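Local coordinates for hypothetical protein RPA3614 (Rhodopseudomonas palustris, PDB 2HHG) that is not functionally characterised but belongs to the rhodanese-like family and may act as a sulfurtransferase, at residues V40-I45 and V90-G95. Residues are numbered along the deposited sequence; the frame is centred on the assembly and turned at random.
Sequences VVIVDI and VFYCAG. With PO4 (phosphate ion), chain B.
The ring of Y92 lies across strand 40-44, with one face over D44 CA, which sits 4.0 Å from the ring centroid in a CH-pi contact. With chi1 at 78°, CG sits between the backbone N and the carbonyl carbon, which turns the ring toward strand 40-44. I42 CG2 meets the ring obliquely, 3.6 Å from Y92 CD2, and the D44 carboxylate is turned 36° from the ring plane. Y92 OH, 2.7 Å from D44 OD2, hydrogen-bonds with I57 N and S60 OG, while D44 OD2 also forms a salt bridge with R46. On the sheet face bearing V43 and F91, those two side chains lie side by side, V43 CB 3.7 Å from F91 CD1, while I45 CG2 reaches the ring edge. Between these two faces the backbones pair in parallel: V41 O accepts from V90 N, V43 bonds to V90 O and Y92 N, and I45 N meets Y92 O at 3.0 Å, almost straight at 178°. Past the strand, residues 93-95 lead toward a phosphate, probably from the crystallisation liquor, held weakly by G95 N and also by L97 N and R98 N, consistent with the anion-binding loop that follows the cysteine in rhodanese-like domains. The pair is central in the parallel sheet, between strands 114-117 and 61-62, with helix 97-109 packed on I45 and F91 and helix 48-54 against D44.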
ATOM      1  N   VAL A  40       4.835   9.756   8.739  1.00 15.00           N
ATOM      2  CA  VAL A  40       4.524   8.608   7.888  1.00 14.03           C
ATOM      3  C   VAL A  40       3.087   8.178   8.172  1.00 12.85           C
ATOM      4  O   VAL A  40       2.640   8.208   9.323  1.00 12.81           O
ATOM      5  CB  VAL A  40       5.508   7.417   8.135  1.00 14.62           C
ATOM      6  CG1 VAL A  40       5.050   6.147   7.414  1.00 15.13           C
ATOM      7  CG2 VAL A  40       6.929   7.781   7.703  1.00 15.77           C
ATOM      8  N   VAL A  41       2.367   7.817   7.112  1.00 11.31           N
ATOM      9  CA  VAL A  41       1.073   7.164   7.234  1.00 10.70           C
ATOM     10  C   VAL A  41       1.214   5.803   6.565  1.00  9.83           C
ATOM     11  O   VAL A  41       1.555   5.719   5.375  1.00  9.52           O
ATOM     12  CB  VAL A  41      -0.059   7.973   6.556  1.00 10.77           C
ATOM     13  CG1 VAL A  41      -1.386   7.222   6.644  1.00 11.52           C
ATOM     14  CG2 VAL A  41      -0.188   9.357   7.175  1.00 12.39           C
ATOM     15  N   ILE A  42       0.975   4.745   7.336  1.00  9.22           N
ATOM     16  CA  ILE A  42       1.007   3.389   6.809  1.00  9.01           C
ATOM     17  C   ILE A  42      -0.417   3.009   6.436  1.00  8.78           C
ATOM     18  O   ILE A  42      -1.307   3.034   7.277  1.00  9.17           O
ATOM     19  CB  ILE A  42       1.634   2.398   7.818  1.00  9.04           C
ATOM     20  CG1 ILE A  42       3.073   2.828   8.163  1.00  9.58           C
ATOM     21  CG2 ILE A  42       1.622   0.989   7.254  1.00  9.93           C
ATOM     22  CD1 ILE A  42       3.755   2.006   9.251  1.00 12.40           C
ATOM     23  N   VAL A  43      -0.612   2.686   5.163  1.00  7.97           N
ATOM     24  CA  VAL A  43      -1.936   2.455   4.594  1.00  7.63           C
ATOM     25  C   VAL A  43      -2.106   0.982   4.232  1.00  7.32           C
ATOM     26  O   VAL A  43      -1.392   0.461   3.382  1.00  7.39           O
ATOM     27  CB  VAL A  43      -2.177   3.325   3.336  1.00  7.71           C
ATOM     28  CG1 VAL A  43      -3.572   3.083   2.775  1.00  8.27           C
ATOM     29  CG2 VAL A  43      -1.973   4.810   3.660  1.00  8.95           C
ATOM     30  N   ASP A  44      -3.048   0.325   4.903  1.00  6.95           N
ATOM     31  CA  ASP A  44      -3.392  -1.070   4.651  1.00  7.07           C
ATOM     32  C   ASP A  44      -4.463  -1.115   3.573  1.00  6.90           C
ATOM     33  O   ASP A  44      -5.565  -0.629   3.785  1.00  6.73           O
ATOM     34  CB  ASP A  44      -3.943  -1.652   5.954  1.00  7.27           C
ATOM     35  CG  ASP A  44      -4.140  -3.161   5.923  1.00  7.64           C
ATOM     36  OD1 ASP A  44      -4.246  -3.773   4.844  1.00  7.68           O
ATOM     37  OD2 ASP A  44      -4.213  -3.729   7.039  1.00  8.74           O
ATOM     38  N   ILE A  45      -4.142  -1.702   2.427  1.00  6.72           N
ATOM     39  CA  ILE A  45      -5.076  -1.714   1.303  1.00  6.87           C
ATOM     40  C   ILE A  45      -5.809  -3.046   1.126  1.00  6.55           C
ATOM     41  O   ILE A  45      -6.528  -3.236   0.137  1.00  7.14           O
ATOM     42  CB  ILE A  45      -4.394  -1.289  -0.009  1.00  7.02           C
ATOM     43  CG1 ILE A  45      -3.397  -2.357  -0.477  1.00  7.83           C
ATOM     44  CG2 ILE A  45      -3.760   0.091   0.154  1.00  7.94           C
ATOM     45  CD1 ILE A  45      -2.749  -2.065  -1.807  1.00  9.00           C
ATOM     46  N   VAL A  90       3.089   4.946   3.056  1.00  7.83           N
ATOM     47  CA  VAL A  90       3.636   3.616   2.872  1.00  7.72           C
ATOM     48  C   VAL A  90       2.472   2.637   2.768  1.00  7.45           C
ATOM     49  O   VAL A  90       1.771   2.393   3.751  1.00  8.01           O
ATOM     50  CB  VAL A  90       4.560   3.241   4.049  1.00  7.91           C
ATOM     51  CG1 VAL A  90       5.076   1.812   3.901  1.00  9.32           C
ATOM     52  CG2 VAL A  90       5.702   4.235   4.171  1.00  9.14           C
ATOM     53  N   PHE A  91       2.272   2.069   1.579  1.00  7.38           N
ATOM     54  CA  PHE A  91       1.145   1.174   1.327  1.00  7.11           C
ATOM     55  C   PHE A  91       1.555  -0.261   1.555  1.00  7.18           C
ATOM     56  O   PHE A  91       2.684  -0.638   1.255  1.00  7.79           O
ATOM     57  CB  PHE A  91       0.648   1.349  -0.113  1.00  7.69           C
ATOM     58  CG  PHE A  91       0.118   2.723  -0.400  1.00  7.23           C
ATOM     59  CD1 PHE A  91      -1.222   3.024  -0.180  1.00  7.80           C
ATOM     60  CD2 PHE A  91       0.962   3.731  -0.869  1.00  8.25           C
ATOM     61  CE1 PHE A  91      -1.712   4.302  -0.424  1.00  8.21           C
ATOM     62  CE2 PHE A  91       0.478   5.007  -1.115  1.00  8.06           C
ATOM     63  CZ  PHE A  91      -0.863   5.292  -0.894  1.00  8.50           C
ATOM     64  N   TYR A  92       0.646  -1.069   2.086  1.00  7.04           N
ATOM     65  CA  TYR A  92       0.924  -2.500   2.185  1.00  7.33           C
ATOM     66  C   TYR A  92      -0.298  -3.358   1.928  1.00  7.62           C
ATOM     67  O   TYR A  92      -1.431  -2.954   2.176  1.00  7.74           O
ATOM     68  CB  TYR A  92       1.595  -2.875   3.514  1.00  7.60           C
ATOM     69  CG  TYR A  92       0.679  -2.966   4.711  1.00  8.02           C
ATOM     70  CD1 TYR A  92       0.192  -4.196   5.147  1.00  7.87           C
ATOM     71  CD2 TYR A  92       0.338  -1.829   5.435  1.00  8.38           C
ATOM     72  CE1 TYR A  92      -0.641  -4.286   6.262  1.00  8.08           C
ATOM     73  CE2 TYR A  92      -0.488  -1.912   6.556  1.00  8.05           C
ATOM     74  CZ  TYR A  92      -0.960  -3.143   6.966  1.00  8.03           C
ATOM     75  OH  TYR A  92      -1.765  -3.228   8.082  1.00  8.61           O
ATOM     76  N   CYS A  93      -0.036  -4.550   1.412  1.00  7.65           N
ATOM     77  CA  CYS A  93      -1.073  -5.535   1.155  1.00  8.53           C
ATOM     78  C   CYS A  93      -0.585  -6.861   1.740  1.00  8.60           C
ATOM     79  O   CYS A  93       0.284  -6.859   2.613  1.00  9.53           O
ATOM     80  CB  CYS A  93      -1.368  -5.635  -0.348  1.00  8.70           C
ATOM     81  SG  CYS A  93       0.065  -6.086  -1.381  1.00  9.76           S
ATOM     82  N   ALA A  94      -1.126  -7.989   1.283  1.00  8.96           N
ATOM     83  CA  ALA A  94      -0.715  -9.286   1.830  1.00  9.93           C
ATOM     84  C   ALA A  94       0.668  -9.755   1.376  1.00 10.56           C
ATOM     85  O   ALA A  94       1.415 -10.339   2.170  1.00 10.80           O
ATOM     86  CB  ALA A  94      -1.768 -10.358   1.532  1.00 10.76           C
ATOM     87  N   GLY A  95       1.016  -9.504   0.119  1.00 10.86           N
ATOM     88  CA  GLY A  95       2.248 -10.046  -0.454  1.00 11.35           C
ATOM     89  C   GLY A  95       3.127  -9.069  -1.208  1.00 11.20           C
ATOM     90  O   GLY A  95       4.172  -9.455  -1.734  1.00 12.01           O
TER
HETATM   91  P   PO4 B4285      -0.759  -9.510  -3.119  1.00 11.18           P
HETATM   92  O1  PO4 B4285       0.729  -9.391  -3.137  1.00 11.95           O
HETATM   93  O2  PO4 B4285      -1.393  -8.332  -3.784  1.00 10.88           O
HETATM   94  O3  PO4 B4285      -1.116 -10.777  -3.883  1.00 15.77           O
HETATM   95  O4  PO4 B4285      -1.263  -9.642  -1.709  1.00 12.73           O